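Local atomic coordinates of aluminum resistance protein (Clostridium novyi, PDB entry 3I16), a protein that probably acts as a pyridoxal-phosphate-dependent carbon-sulfur lyase of the methionine gamma-lyase family, with a likely role in aluminum resistance. Residues T117-C122 / T178-Q183. Residues are numbered along the deposited sequence; the frame is centred on the assembly and turned at random.
Sequences TMLSVC and TLVHIQ. With PLP (pyridoxal-5'-phosphate), chain J.
His181 O is gripped twice: Val121 N bonds to it at 3.1 Å, nearly straight at 165°, and a water donates to it as well. That water also accepts from Cys122 N and Gln183 N, so it bridges the two chains just past the end of strand 117-120, where direct backbone pairing between the two segments stops. Further back the backbones run parallel, with Met118 beside Leu179, Leu119 beside Val180 and Ser120 beside His181; Leu119 N bonds to Leu179 O, and Leu119 O takes His181 N.

Met118, Ser120, Leu179 and His181 share one face of the sheet. There Ser120 OG comes to the edge of the His181 ring, close to its plane, and makes a hydrogen bond with ND1 at 2.9 Å, which should fix the ring's rotation. Met118, present as selenomethionine, lies alongside His181, the two pointing the same way; a bend at chi3 (-71°) brings its CE to 3.6 Å from His181 CB.

Leu119 and Val180 point to the opposite face; beyond the strand end Val121 CG1 meets Val180 CG1 at 3.5 Å, the two valines crossing at about a right angle, while Val121 CG2 packs on Ile182 CG1. At the C-terminal end of strand 177-183, Gln183 reaches the cofactor: with CG anti to the backbone N (chi1 -172°) and the chain extended, its CD lies 3.7 Å from the methyl carbon C2A of PLP. Its amide is held at both ends, OE1 by Tyr126 N and NE2 by Ser185 O.

The pair belongs to the central, mostly parallel sheet of a PLP-dependent transferase-like fold, flanked by strand 150-153 beyond 117-120 and by 214-218 beyond 177-183. Helices 164-173 and 196-209 cover the face of Leu119 and Val180, while Tyr151 and Leu144 touch Met118 on the other.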
ATOM      1  N   THR B 117      24.241   3.244  35.272  1.00 12.74           N
ATOM      2  CA  THR B 117      23.845   1.895  35.610  1.00 12.28           C
ATOM      3  C   THR B 117      22.338   1.838  35.559  1.00 12.45           C
ATOM      4  O   THR B 117      21.673   2.775  36.030  1.00 14.53           O
ATOM      5  CB  THR B 117      24.307   1.542  37.039  1.00 11.75           C
ATOM      6  OG1 THR B 117      25.723   1.622  37.097  1.00 10.70           O
ATOM      7  CG2 THR B 117      23.859   0.134  37.453  1.00  8.37           C
HETATM    8  N   MSE B 118      21.797   0.749  35.008  1.00 12.09           N
HETATM    9  CA  MSE B 118      20.354   0.535  35.004  1.00 13.51           C
HETATM   10  C   MSE B 118      20.079  -0.552  36.025  1.00 14.76           C
HETATM   11  O   MSE B 118      20.935  -1.427  36.267  1.00 15.91           O
HETATM   12  CB  MSE B 118      19.814   0.128  33.623  1.00 13.52           C
HETATM   13  CG  MSE B 118      20.240  -1.258  33.150  1.00 15.36           C
HETATM   14 SE   MSE B 118      19.378  -1.792  31.497  0.75  6.08          SE
HETATM   15  CE  MSE B 118      17.620  -2.056  32.126  1.00  8.58           C
ATOM     16  N   LEU B 119      18.877  -0.499  36.605  1.00 12.65           N
ATOM     17  CA  LEU B 119      18.450  -1.454  37.611  1.00 13.99           C
ATOM     18  C   LEU B 119      17.083  -2.055  37.276  1.00 12.37           C
ATOM     19  O   LEU B 119      16.074  -1.354  37.290  1.00 13.90           O
ATOM     20  CB  LEU B 119      18.371  -0.778  38.993  1.00 14.09           C
ATOM     21  CG  LEU B 119      17.918  -1.660  40.161  1.00 10.90           C
ATOM     22  CD1 LEU B 119      18.917  -2.811  40.451  1.00 14.20           C
ATOM     23  CD2 LEU B 119      17.665  -0.812  41.434  1.00 10.07           C
ATOM     24  N   SER B 120      17.064  -3.349  36.986  1.00 11.06           N
ATOM     25  CA  SER B 120      15.817  -4.070  36.743  1.00 11.03           C
ATOM     26  C   SER B 120      15.297  -4.542  38.074  1.00 11.11           C
ATOM     27  O   SER B 120      15.993  -5.254  38.794  1.00 11.77           O
ATOM     28  CB  SER B 120      16.036  -5.251  35.807  1.00 11.99           C
ATOM     29  OG  SER B 120      16.258  -4.737  34.523  1.00 16.12           O
ATOM     30  N   VAL B 121      14.064  -4.161  38.390  1.00 12.56           N
ATOM     31  CA  VAL B 121      13.474  -4.435  39.701  1.00 13.61           C
ATOM     32  C   VAL B 121      12.447  -5.576  39.740  1.00 15.48           C
ATOM     33  O   VAL B 121      11.953  -5.929  40.824  1.00 17.78           O
ATOM     34  CB  VAL B 121      12.914  -3.121  40.320  1.00 13.16           C
ATOM     35  CG1 VAL B 121      14.065  -2.118  40.498  1.00 10.73           C
ATOM     36  CG2 VAL B 121      11.794  -2.525  39.469  1.00 13.08           C
ATOM     37  N   CYS B 122      12.164  -6.182  38.587  1.00 15.93           N
ATOM     38  CA  CYS B 122      11.238  -7.327  38.515  1.00 16.96           C
ATOM     39  C   CYS B 122      11.969  -8.619  38.213  1.00 16.16           C
ATOM     40  O   CYS B 122      11.436  -9.508  37.542  1.00 15.54           O
ATOM     41  CB  CYS B 122      10.153  -7.075  37.466  1.00 16.40           C
ATOM     42  SG  CYS B 122       9.207  -5.567  37.878  1.00 19.82           S
ATOM     43  N   THR B 178      20.900   5.468  37.201  1.00 13.19           N
ATOM     44  CA  THR B 178      20.115   6.580  36.681  1.00 13.09           C
ATOM     45  C   THR B 178      18.800   6.179  36.044  1.00 14.75           C
ATOM     46  O   THR B 178      18.015   7.055  35.653  1.00 14.59           O
ATOM     47  CB  THR B 178      20.915   7.368  35.632  1.00 13.85           C
ATOM     48  OG1 THR B 178      21.233   6.513  34.526  1.00 14.28           O
ATOM     49  CG2 THR B 178      22.213   7.960  36.255  1.00 11.71           C
ATOM     50  N   LEU B 179      18.562   4.875  35.925  1.00 13.65           N
ATOM     51  CA  LEU B 179      17.341   4.365  35.325  1.00 12.83           C
ATOM     52  C   LEU B 179      16.903   3.085  35.995  1.00 12.04           C
ATOM     53  O   LEU B 179      17.739   2.232  36.270  1.00  9.34           O
ATOM     54  CB  LEU B 179      17.553   4.133  33.833  1.00 14.31           C
ATOM     55  CG  LEU B 179      16.381   3.607  32.995  1.00 14.66           C
ATOM     56  CD1 LEU B 179      16.467   4.180  31.584  1.00 15.28           C
ATOM     57  CD2 LEU B 179      16.359   2.102  33.004  1.00  6.40           C
ATOM     58  N   VAL B 180      15.602   2.975  36.284  1.00 13.08           N
ATOM     59  CA  VAL B 180      15.016   1.757  36.850  1.00 12.58           C
ATOM     60  C   VAL B 180      14.061   1.208  35.788  1.00 13.50           C
ATOM     61  O   VAL B 180      13.220   1.943  35.247  1.00 12.58           O
ATOM     62  CB  VAL B 180      14.306   1.993  38.225  1.00 12.80           C
ATOM     63  CG1 VAL B 180      13.376   0.809  38.629  1.00 12.76           C
ATOM     64  CG2 VAL B 180      15.336   2.213  39.330  1.00 12.23           C
ATOM     65  N   HIS B 181      14.259  -0.070  35.456  1.00 12.66           N
ATOM     66  CA  HIS B 181      13.459  -0.783  34.497  1.00 12.79           C
ATOM     67  C   HIS B 181      12.475  -1.701  35.228  1.00 13.91           C
ATOM     68  O   HIS B 181      12.869  -2.528  36.056  1.00 12.45           O
ATOM     69  CB  HIS B 181      14.357  -1.570  33.548  1.00 15.94           C
ATOM     70  CG  HIS B 181      13.661  -2.697  32.844  1.00 13.23           C
ATOM     71  ND1 HIS B 181      13.818  -4.013  33.224  1.00 20.17           N
ATOM     72  CD2 HIS B 181      12.802  -2.708  31.801  1.00 18.40           C
ATOM     73  CE1 HIS B 181      13.074  -4.780  32.452  1.00 20.03           C
ATOM     74  NE2 HIS B 181      12.469  -4.014  31.567  1.00 14.93           N
ATOM     75  N   ILE B 182      11.201  -1.545  34.894  1.00 11.35           N
ATOM     76  CA  ILE B 182      10.108  -2.292  35.481  1.00 12.77           C
ATOM     77  C   ILE B 182       9.328  -3.039  34.394  1.00 13.50           C
ATOM     78  O   ILE B 182       8.789  -2.430  33.481  1.00 13.21           O
ATOM     79  CB  ILE B 182       9.113  -1.305  36.107  1.00 14.33           C
ATOM     80  CG1 ILE B 182       9.789  -0.434  37.179  1.00  9.72           C
ATOM     81  CG2 ILE B 182       7.931  -2.023  36.657  1.00  7.97           C
ATOM     82  CD1 ILE B 182       9.005   0.870  37.407  1.00  9.71           C
ATOM     83  N   GLN B 183       9.250  -4.352  34.500  1.00 13.60           N
ATOM     84  CA  GLN B 183       8.508  -5.137  33.521  1.00 14.67           C
ATOM     85  C   GLN B 183       7.112  -5.407  34.052  1.00 15.50           C
ATOM     86  O   GLN B 183       6.970  -6.014  35.096  1.00 15.94           O
ATOM     87  CB  GLN B 183       9.229  -6.443  33.269  1.00 13.63           C
ATOM     88  CG  GLN B 183       8.654  -7.250  32.121  1.00 14.57           C
ATOM     89  CD  GLN B 183       9.532  -8.435  31.819  1.00 20.03           C
ATOM     90  OE1 GLN B 183      10.701  -8.278  31.415  1.00 15.27           O
ATOM     91  NE2 GLN B 183       8.989  -9.636  32.026  1.00 11.54           N
TER
HETATM   92  N1  PLP J 427       8.509  -7.434  27.065  1.00 41.48           N
HETATM   93  C2  PLP J 427       7.548  -8.331  27.423  1.00 35.39           C
HETATM   94  C2A PLP J 427       7.260  -8.578  28.871  1.00 28.52           C
HETATM   95  C3  PLP J 427       6.846  -8.992  26.416  1.00 46.45           C
HETATM   96  O3  PLP J 427       5.868  -9.888  26.775  1.00 43.80           O
HETATM   97  C4  PLP J 427       7.132  -8.749  25.065  1.00 43.36           C
HETATM   98  C5  PLP J 427       8.121  -7.834  24.718  1.00 45.40           C
HETATM   99  C6  PLP J 427       8.785  -7.179  25.735  1.00 41.15           C
HETATM  100  C5A PLP J 427       8.476  -7.482  23.285  1.00 40.46           C
HETATM  101  O4P PLP J 427       8.569  -8.604  22.471  1.00 37.38           O
HETATM  102  P   PLP J 427       8.706  -8.580  20.842  1.00 33.78           P
HETATM  103  O1P PLP J 427       7.685  -7.701  20.134  1.00 29.35           O
HETATM  104  O2P PLP J 427       8.404 -10.013  20.476  1.00 33.20           O
HETATM  105  O3P PLP J 427      10.109  -8.121  20.477  1.00 22.69           O
HETATM  106  O   HOH W   1      11.966  -5.244  35.912  1.00 13.70           O